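Local coordinates for protein short Chain Dehydrogenase yciK (Salmonella enterica subsp. enterica serovar Typhimurium, PDB 3IAH) that binds NADP and is probably a short-chain dehydrogenase/reductase, tentatively assigned as an oxoacyl-(acyl carrier protein) reductase, at residues 199-204 against 219-224; 104-109 against 206-211. All coordinates share one frame; numbering follows the deposited sequence.

How the contacts relate
Contacts 1 and 2 interlock along the chain: 104-109 comes first, then 199-204, 206-211 and 219-224, so each contact has one segment lying between the two of the other. Their centres are about 14 Å apart, yet they meet directly where T201 O lies 3.2 Å from R206 CB and G200 CA lies 3.5 Å from R206 NH1. T203 joins them as well, because its OG1 is hydrogen-bonded to both the nicotinamide-side phosphate and the backbone N of R206. Both contacts touch NADP: contact 1 grips the carboxamide, and contact 2 borders the neighbouring space where acetate is hydrogen-bonded to Y168 and S155, at positions expected for the family's Ser-Tyr-Lys site.

Contact 1: 199-204 against 219-224. With NAP (NADP nicotinamide-adenine-dinucleotide phosphate), chain C.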
loop_
_atom_site.group_PDB
_atom_site.type_symbol
_atom_site.label_atom_id
_atom_site.label_comp_id
_atom_site.label_asym_id
_atom_site.label_seq_id
_atom_site.Cartn_x
_atom_site.Cartn_y
_atom_site.Cartn_z
ATOM N N GLY A 199 11.955 -13.545 4.322
ATOM C CA GLY A 199 13.261 -13.453 3.687
ATOM C C GLY A 199 13.217 -14.438 2.535
ATOM O O GLY A 199 12.215 -15.154 2.354
ATOM N N GLY A 200 14.272 -14.459 1.731
ATOM C CA GLY A 200 14.364 -15.371 0.582
ATOM C C GLY A 200 14.260 -16.806 1.060
ATOM O O GLY A 200 15.124 -17.280 1.765
ATOM N N THR A 201 13.182 -17.483 0.667
ATOM C CA THR A 201 12.896 -18.854 1.087
ATOM C C THR A 201 12.559 -19.692 -0.132
ATOM O O THR A 201 11.909 -19.206 -1.057
ATOM C CB THR A 201 11.718 -18.853 2.085
ATOM O OG1 THR A 201 12.000 -17.916 3.139
ATOM C CG2 THR A 201 11.449 -20.255 2.654
ATOM N N ARG A 202 12.988 -20.957 -0.114
ATOM C CA ARG A 202 12.817 -21.877 -1.243
ATOM C C ARG A 202 11.364 -22.266 -1.524
ATOM O O ARG A 202 10.848 -23.238 -0.955
ATOM C CB ARG A 202 13.653 -23.132 -1.000
ATOM C CG ARG A 202 13.845 -24.025 -2.222
ATOM C CD ARG A 202 14.606 -25.283 -1.827
ATOM N NE ARG A 202 15.861 -24.945 -1.154
ATOM C CZ ARG A 202 16.627 -25.800 -0.483
ATOM N NH1 ARG A 202 16.294 -27.083 -0.359
ATOM N NH2 ARG A 202 17.735 -25.352 0.094
ATOM N N THR A 203 10.724 -21.497 -2.398
ATOM C CA THR A 203 9.321 -21.709 -2.798
ATOM C C THR A 203 9.178 -21.385 -4.282
ATOM O O THR A 203 10.112 -20.836 -4.886
ATOM C CB THR A 203 8.338 -20.779 -2.038
ATOM O OG1 THR A 203 8.451 -19.417 -2.506
ATOM C CG2 THR A 203 8.540 -20.842 -0.519
ATOM N N SER A 204 8.021 -21.675 -4.880
ATOM C CA SER A 204 7.853 -21.369 -6.306
ATOM C C SER A 204 7.764 -19.860 -6.573
ATOM O O SER A 204 8.238 -19.389 -7.614
ATOM C CB SER A 204 6.661 -22.113 -6.939
ATOM O OG SER A 204 5.433 -21.678 -6.431
ATOM N N LYS A 219 17.237 -20.951 2.502
ATOM C CA LYS A 219 16.694 -21.714 3.605
ATOM C C LYS A 219 15.325 -22.183 3.104
ATOM O O LYS A 219 14.710 -21.533 2.242
ATOM C CB LYS A 219 16.498 -20.836 4.838
ATOM C CG LYS A 219 17.776 -20.316 5.465
ATOM C CD LYS A 219 18.637 -21.438 6.018
ATOM C CE LYS A 219 19.895 -20.895 6.694
ATOM N NZ LYS A 219 19.538 -19.924 7.786
ATOM N N THR A 220 14.867 -23.313 3.618
ATOM C CA THR A 220 13.577 -23.848 3.242
ATOM C C THR A 220 12.504 -23.283 4.169
ATOM O O THR A 220 12.824 -22.659 5.192
ATOM C CB THR A 220 13.549 -25.372 3.407
ATOM O OG1 THR A 220 13.779 -25.708 4.788
ATOM C CG2 THR A 220 14.602 -26.056 2.525
ATOM N N PRO A 221 11.222 -23.481 3.818
ATOM C CA PRO A 221 10.179 -23.027 4.739
ATOM C C PRO A 221 10.362 -23.654 6.137
ATOM O O PRO A 221 10.111 -22.986 7.140
ATOM C CB PRO A 221 8.893 -23.519 4.073
ATOM C CG PRO A 221 9.217 -23.459 2.597
ATOM C CD PRO A 221 10.674 -23.819 2.490
ATOM N N ALA A 222 10.808 -24.911 6.201
ATOM C CA ALA A 222 11.032 -25.570 7.491
ATOM C C ALA A 222 12.040 -24.799 8.346
ATOM O O ALA A 222 11.810 -24.583 9.539
ATOM C CB ALA A 222 11.504 -27.020 7.294
ATOM N N ASP A 223 13.123 -24.344 7.714
ATOM C CA ASP A 223 14.190 -23.608 8.410
ATOM C C ASP A 223 13.756 -22.276 9.052
ATOM O O ASP A 223 14.369 -21.837 10.025
ATOM C CB ASP A 223 15.346 -23.286 7.452
ATOM C CG ASP A 223 16.030 -24.519 6.872
ATOM O OD1 ASP A 223 16.089 -25.580 7.527
ATOM O OD2 ASP A 223 16.559 -24.397 5.742
ATOM N N ILE A 224 12.732 -21.625 8.513
ATOM C CA ILE A 224 12.287 -20.333 9.053
ATOM C C ILE A 224 11.087 -20.410 10.013
ATOM O O ILE A 224 10.579 -19.380 10.438
ATOM C CB ILE A 224 11.979 -19.295 7.915
ATOM C CG1 ILE A 224 10.787 -19.705 7.055
ATOM C CG2 ILE A 224 13.200 -19.116 7.024
ATOM C CD1 ILE A 224 10.310 -18.578 6.131
HETATM P PA NAP C . 3.885 -19.773 -2.808
HETATM O O1A NAP C . 4.656 -21.015 -2.749
HETATM O O2A NAP C . 3.504 -19.332 -4.161
HETATM O O5B NAP C . 2.515 -19.870 -2.027
HETATM C C5B NAP C . 1.543 -18.872 -2.159
HETATM C C4B NAP C . 0.287 -19.393 -1.475
HETATM O O4B NAP C . -0.659 -18.353 -1.611
HETATM C C3B NAP C . -0.280 -20.646 -2.131
HETATM O O3B NAP C . -0.902 -21.520 -1.216
HETATM C C2B NAP C . -1.295 -20.044 -3.056
HETATM O O2B NAP C . -2.289 -20.947 -3.493
HETATM C C1B NAP C . -1.806 -18.874 -2.193
HETATM N N9A NAP C . -2.525 -18.032 -3.133
HETATM C C8A NAP C . -2.057 -17.349 -4.218
HETATM N N7A NAP C . -3.114 -16.755 -4.814
HETATM C C5A NAP C . -4.232 -17.071 -4.124
HETATM C C6A NAP C . -5.569 -16.755 -4.294
HETATM N N6A NAP C . -5.949 -15.985 -5.317
HETATM N N1A NAP C . -6.504 -17.239 -3.390
HETATM C C2A NAP C . -6.118 -18.047 -2.337
HETATM N N3A NAP C . -4.783 -18.366 -2.172
HETATM C C4A NAP C . -3.870 -17.882 -3.069
HETATM O O3 NAP C . 4.630 -18.552 -2.121
HETATM P PN NAP C . 5.433 -18.415 -0.785
HETATM O O1N NAP C . 5.118 -19.576 0.095
HETATM O O2N NAP C . 6.811 -18.020 -1.119
HETATM O O5D NAP C . 4.731 -17.096 -0.226
HETATM C C5D NAP C . 4.079 -17.061 1.015
HETATM C C4D NAP C . 4.073 -15.617 1.466
HETATM O O4D NAP C . 5.403 -15.262 1.721
HETATM C C3D NAP C . 3.547 -14.602 0.451
HETATM O O3D NAP C . 2.727 -13.633 1.116
HETATM C C2D NAP C . 4.813 -13.953 -0.084
HETATM O O2D NAP C . 4.604 -12.648 -0.541
HETATM C C1D NAP C . 5.686 -13.987 1.116
HETATM N N1N NAP C . 7.146 -13.910 0.913
HETATM C C2N NAP C . 7.806 -14.987 0.365
HETATM C C3N NAP C . 9.177 -14.915 0.173
HETATM C C7N NAP C . 9.940 -16.093 -0.414
HETATM O O7N NAP C . 11.290 -15.878 -0.584
HETATM N N7N NAP C . 9.326 -17.241 -0.717
HETATM C C4N NAP C . 9.859 -13.749 0.541
HETATM C C5N NAP C . 9.168 -12.656 1.098
HETATM C C6N NAP C . 7.805 -12.764 1.269
HETATM P P2B NAP C . -2.041 -22.144 -4.592
HETATM O O1X NAP C . -3.354 -22.524 -5.162
HETATM O O2X NAP C . -1.169 -21.669 -5.719
HETATM O O3X NAP C . -1.456 -23.370 -3.957
HETATM O O HOH W 1 17.662 -17.911 2.656
#
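In the cofactor loop that follows strand 192-197, R202 and T201 are backed by K219, T220, P221 and I224. The tie between the two backbones is R202 N to K219 O, 3.0 Å long and nearly straight at 164°, with the donor in the carbonyl plane. In T201, chi1 of -52° sets OG1 beside the backbone N and leaves CG2 anti to that nitrogen, where it packs 3.4 Å from P221 N and against the proline ring. That rotamer also sets OG1 tip to tip with I224 CD1, while OG1 donates to G199 O from above the carbonyl plane. This is the Pro-Gly loop of the classical short-chain dehydrogenase Rossmann fold, P198 and G199 being its signature pair, and its inner side reads the nicotinamide carboxamide: T201 N donates to NADP O7N at 2.8 Å, and NADP N7N donates to T201 O at 3.3 Å. Two opposed bonds should thus fix the rotation of the amide. T203, the N-cap of helix 204-209, gives its hydroxyl to NADP O2N (OG1 to O2N, 2.6 Å). Farther out, T220 CG2 lies over one face of the R202 guanidinium, offset toward the rim, 3.5 Å from NH1; L218 O and P215 O accept from NH2 and NE of that group. T220 OG1 in turn accepts from D223 N in an ST motif.

Contact 2: 104-109 against 206-211; sequences GLLGEI and RASAFP. With NAP (NADP nicotinamide-adenine-dinucleotide phosphate), chain C; EOH (ethanol), chain F; ACT (acetate ion), chain D.
L106 meets S208 and A209 in the close part of this contact, in which the loop after the Asn-Ala-Gly motif of short-chain dehydrogenases, ending at G104, meets helix 204-209 beside the cofactor cleft. The L106 side chain extends toward the helix with CG anti to the backbone N (chi1 -180°), which brings one methyl, CD2, to 3.5 Å from S208 OG in the modelled conformer, 3.7 Å from A209 N and 4.0 Å from A209 CB. On L106, this one branch makes the close approaches, and the acetate methyl lies beside the same A209 CB, 4.1 Å from it. Only 166 Å² is buried in all, and the outer side is looser. There I109, exposed, brings CG1 no nearer than 3.9 Å to A209 O. A water donates to G107 O and, at 2.7 Å, also bonds S208 OG; because S208 has two conformers, this bridge can be claimed for one of them alone. R206 starts away from the 104-109 loop, and its NH1 meets both small ligands. Two partners outside the segments, E213 in a salt bridge at NE and G253 O at NH2, hold the guanidinium. NH1 donates to the ethanol O at 155°, and more weakly to the acetate O, which lies at the guanidinium edge, in plane. Ethanol and acetate probably come from the crystallisation liquor, but their position is consistent with a substrate pocket. Over the centre of one guanidinium face, 3.2 Å above its plane, sits F210 CE2.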
loop_
_atom_site.group_PDB
_atom_site.type_symbol
_atom_site.label_atom_id
_atom_site.label_comp_id
_atom_site.label_asym_id
_atom_site.label_seq_id
_atom_site.Cartn_x
_atom_site.Cartn_y
_atom_site.Cartn_z
ATOM N N GLY A 104 -0.430 -14.836 -1.063
ATOM C CA GLY A 104 0.051 -13.694 -1.794
ATOM C C GLY A 104 0.275 -14.003 -3.262
ATOM O O GLY A 104 0.494 -15.170 -3.637
ATOM N N LEU A 105 0.209 -12.959 -4.081
ATOM C CA LEU A 105 0.431 -13.055 -5.517
ATOM C C LEU A 105 1.611 -12.139 -5.861
ATOM O O LEU A 105 1.660 -11.002 -5.411
ATOM C CB LEU A 105 -0.829 -12.623 -6.282
ATOM C CG LEU A 105 -0.897 -12.703 -7.800
ATOM C CD1 LEU A 105 -0.717 -14.142 -8.323
ATOM C CD2 LEU A 105 -2.239 -12.148 -8.278
ATOM N N LEU A 106 2.558 -12.641 -6.658
ATOM C CA LEU A 106 3.726 -11.854 -7.061
ATOM C C LEU A 106 3.463 -10.910 -8.221
ATOM O O LEU A 106 3.941 -9.790 -8.232
ATOM C CB LEU A 106 4.854 -12.785 -7.509
ATOM C CG LEU A 106 6.159 -12.134 -7.960
ATOM C CD1 LEU A 106 6.824 -11.402 -6.840
ATOM C CD2 LEU A 106 7.091 -13.195 -8.533
ATOM N N GLY A 107 2.704 -11.376 -9.202
ATOM C CA GLY A 107 2.472 -10.602 -10.404
ATOM C C GLY A 107 3.684 -10.910 -11.277
ATOM O O GLY A 107 4.234 -12.006 -11.200
ATOM N N GLU A 108 4.112 -9.948 -12.093
ATOM C CA GLU A 108 5.261 -10.137 -12.995
ATOM C C GLU A 108 6.367 -9.128 -12.713
ATOM O O GLU A 108 6.097 -7.954 -12.495
ATOM C CB GLU A 108 4.814 -10.026 -14.451
ATOM C CG GLU A 108 3.868 -11.163 -14.905
ATOM C CD GLU A 108 4.540 -12.545 -14.978
ATOM O OE1 GLU A 108 5.793 -12.616 -15.068
ATOM O OE2 GLU A 108 3.807 -13.563 -14.972
ATOM N N ILE A 109 7.606 -9.607 -12.696
ATOM C CA ILE A 109 8.779 -8.762 -12.448
ATOM C C ILE A 109 9.019 -7.964 -13.729
ATOM O O ILE A 109 9.147 -8.525 -14.800
ATOM C CB ILE A 109 10.034 -9.596 -12.081
ATOM C CG1 ILE A 109 9.780 -10.427 -10.811
ATOM C CG2 ILE A 109 11.254 -8.699 -11.892
ATOM C CD1 ILE A 109 9.424 -9.603 -9.584
ATOM N N ARG A 206 9.345 -17.533 -4.983
ATOM C CA ARG A 206 10.718 -17.037 -4.938
ATOM C C ARG A 206 11.425 -17.347 -6.263
ATOM O O ARG A 206 12.157 -16.494 -6.793
ATOM C CB ARG A 206 11.481 -17.654 -3.770
ATOM C CG ARG A 206 12.920 -17.206 -3.656
ATOM C CD ARG A 206 13.053 -15.694 -3.434
ATOM N NE ARG A 206 14.463 -15.354 -3.269
ATOM C CZ ARG A 206 14.920 -14.230 -2.731
ATOM N NH1 ARG A 206 14.086 -13.304 -2.247
ATOM N NH2 ARG A 206 16.233 -14.055 -2.638
ATOM N N ALA A 207 11.197 -18.548 -6.796
ATOM C CA ALA A 207 11.808 -18.932 -8.076
ATOM C C ALA A 207 11.293 -18.034 -9.215
ATOM O O ALA A 207 12.043 -17.729 -10.147
ATOM C CB ALA A 207 11.584 -20.407 -8.387
ATOM N N SER A 208 10.029 -17.625 -9.131
ATOM C CA SER A 208 9.435 -16.751 -10.136
ATOM C C SER A 208 10.043 -15.349 -10.054
ATOM O O SER A 208 10.239 -14.694 -11.075
ATOM C CB SER A 208 7.917 -16.679 -9.945
ATOM O OG SER A 208 7.343 -15.753 -10.848
ATOM N N ALA A 209 10.339 -14.903 -8.834
ATOM C CA ALA A 209 10.917 -13.578 -8.583
ATOM C C ALA A 209 12.382 -13.497 -8.988
ATOM O O ALA A 209 12.854 -12.451 -9.410
ATOM C CB ALA A 209 10.777 -13.208 -7.082
ATOM N N PHE A 210 13.093 -14.607 -8.832
ATOM C CA PHE A 210 14.514 -14.691 -9.171
ATOM C C PHE A 210 14.785 -15.947 -10.008
ATOM O O PHE A 210 15.311 -16.947 -9.493
ATOM C CB PHE A 210 15.368 -14.717 -7.904
ATOM C CG PHE A 210 15.351 -13.431 -7.101
ATOM C CD1 PHE A 210 16.234 -12.408 -7.405
ATOM C CD2 PHE A 210 14.493 -13.268 -6.021
ATOM C CE1 PHE A 210 16.254 -11.220 -6.660
ATOM C CE2 PHE A 210 14.504 -12.075 -5.272
ATOM C CZ PHE A 210 15.392 -11.068 -5.584
ATOM N N PRO A 211 14.465 -15.897 -11.309
ATOM C CA PRO A 211 14.664 -17.082 -12.160
ATOM C C PRO A 211 16.099 -17.618 -12.296
ATOM O O PRO A 211 16.272 -18.784 -12.665
ATOM C CB PRO A 211 14.114 -16.632 -13.526
ATOM C CG PRO A 211 14.108 -15.158 -13.477
ATOM C CD PRO A 211 13.822 -14.803 -12.052
HETATM P PA NAP C . 3.885 -19.773 -2.808
HETATM O O1A NAP C . 4.656 -21.015 -2.749
HETATM O O2A NAP C . 3.504 -19.332 -4.161
HETATM O O5B NAP C . 2.515 -19.870 -2.027
HETATM C C5B NAP C . 1.543 -18.872 -2.159
HETATM C C4B NAP C . 0.287 -19.393 -1.475
HETATM O O4B NAP C . -0.659 -18.353 -1.611
HETATM C C3B NAP C . -0.280 -20.646 -2.131
HETATM O O3B NAP C . -0.902 -21.520 -1.216
HETATM C C2B NAP C . -1.295 -20.044 -3.056
HETATM O O2B NAP C . -2.289 -20.947 -3.493
HETATM C C1B NAP C . -1.806 -18.874 -2.193
HETATM N N9A NAP C . -2.525 -18.032 -3.133
HETATM C C8A NAP C . -2.057 -17.349 -4.218
HETATM N N7A NAP C . -3.114 -16.755 -4.814
HETATM C C5A NAP C . -4.232 -17.071 -4.124
HETATM C C6A NAP C . -5.569 -16.755 -4.294
HETATM N N6A NAP C . -5.949 -15.985 -5.317
HETATM N N1A NAP C . -6.504 -17.239 -3.390
HETATM C C2A NAP C . -6.118 -18.047 -2.337
HETATM N N3A NAP C . -4.783 -18.366 -2.172
HETATM C C4A NAP C . -3.870 -17.882 -3.069
HETATM O O3 NAP C . 4.630 -18.552 -2.121
HETATM P PN NAP C . 5.433 -18.415 -0.785
HETATM O O1N NAP C . 5.118 -19.576 0.095
HETATM O O2N NAP C . 6.811 -18.020 -1.119
HETATM O O5D NAP C . 4.731 -17.096 -0.226
HETATM C C5D NAP C . 4.079 -17.061 1.015
HETATM C C4D NAP C . 4.073 -15.617 1.466
HETATM O O4D NAP C . 5.403 -15.262 1.721
HETATM C C3D NAP C . 3.547 -14.602 0.451
HETATM O O3D NAP C . 2.727 -13.633 1.116
HETATM C C2D NAP C . 4.813 -13.953 -0.084
HETATM O O2D NAP C . 4.604 -12.648 -0.541
HETATM C C1D NAP C . 5.686 -13.987 1.116
HETATM N N1N NAP C . 7.146 -13.910 0.913
HETATM C C2N NAP C . 7.806 -14.987 0.365
HETATM C C3N NAP C . 9.177 -14.915 0.173
HETATM C C7N NAP C . 9.940 -16.093 -0.414
HETATM O O7N NAP C . 11.290 -15.878 -0.584
HETATM N N7N NAP C . 9.326 -17.241 -0.717
HETATM C C4N NAP C . 9.859 -13.749 0.541
HETATM C C5N NAP C . 9.168 -12.656 1.098
HETATM C C6N NAP C . 7.805 -12.764 1.269
HETATM P P2B NAP C . -2.041 -22.144 -4.592
HETATM O O1X NAP C . -3.354 -22.524 -5.162
HETATM O O2X NAP C . -1.169 -21.669 -5.719
HETATM O O3X NAP C . -1.456 -23.370 -3.957
HETATM C C1 EOH F . 15.110 -10.291 -1.296
HETATM C C2 EOH F . 13.677 -10.037 -1.763
HETATM O O EOH F . 15.272 -11.200 -0.208
HETATM C C ACT D . 10.080 -11.925 -2.194
HETATM O O ACT D . 11.300 -11.778 -1.948
HETATM O OXT ACT D . 9.296 -11.167 -1.571
HETATM C CH3 ACT D . 9.600 -12.943 -3.177
HETATM O O HOH W 2 5.802 -13.880 -12.120
#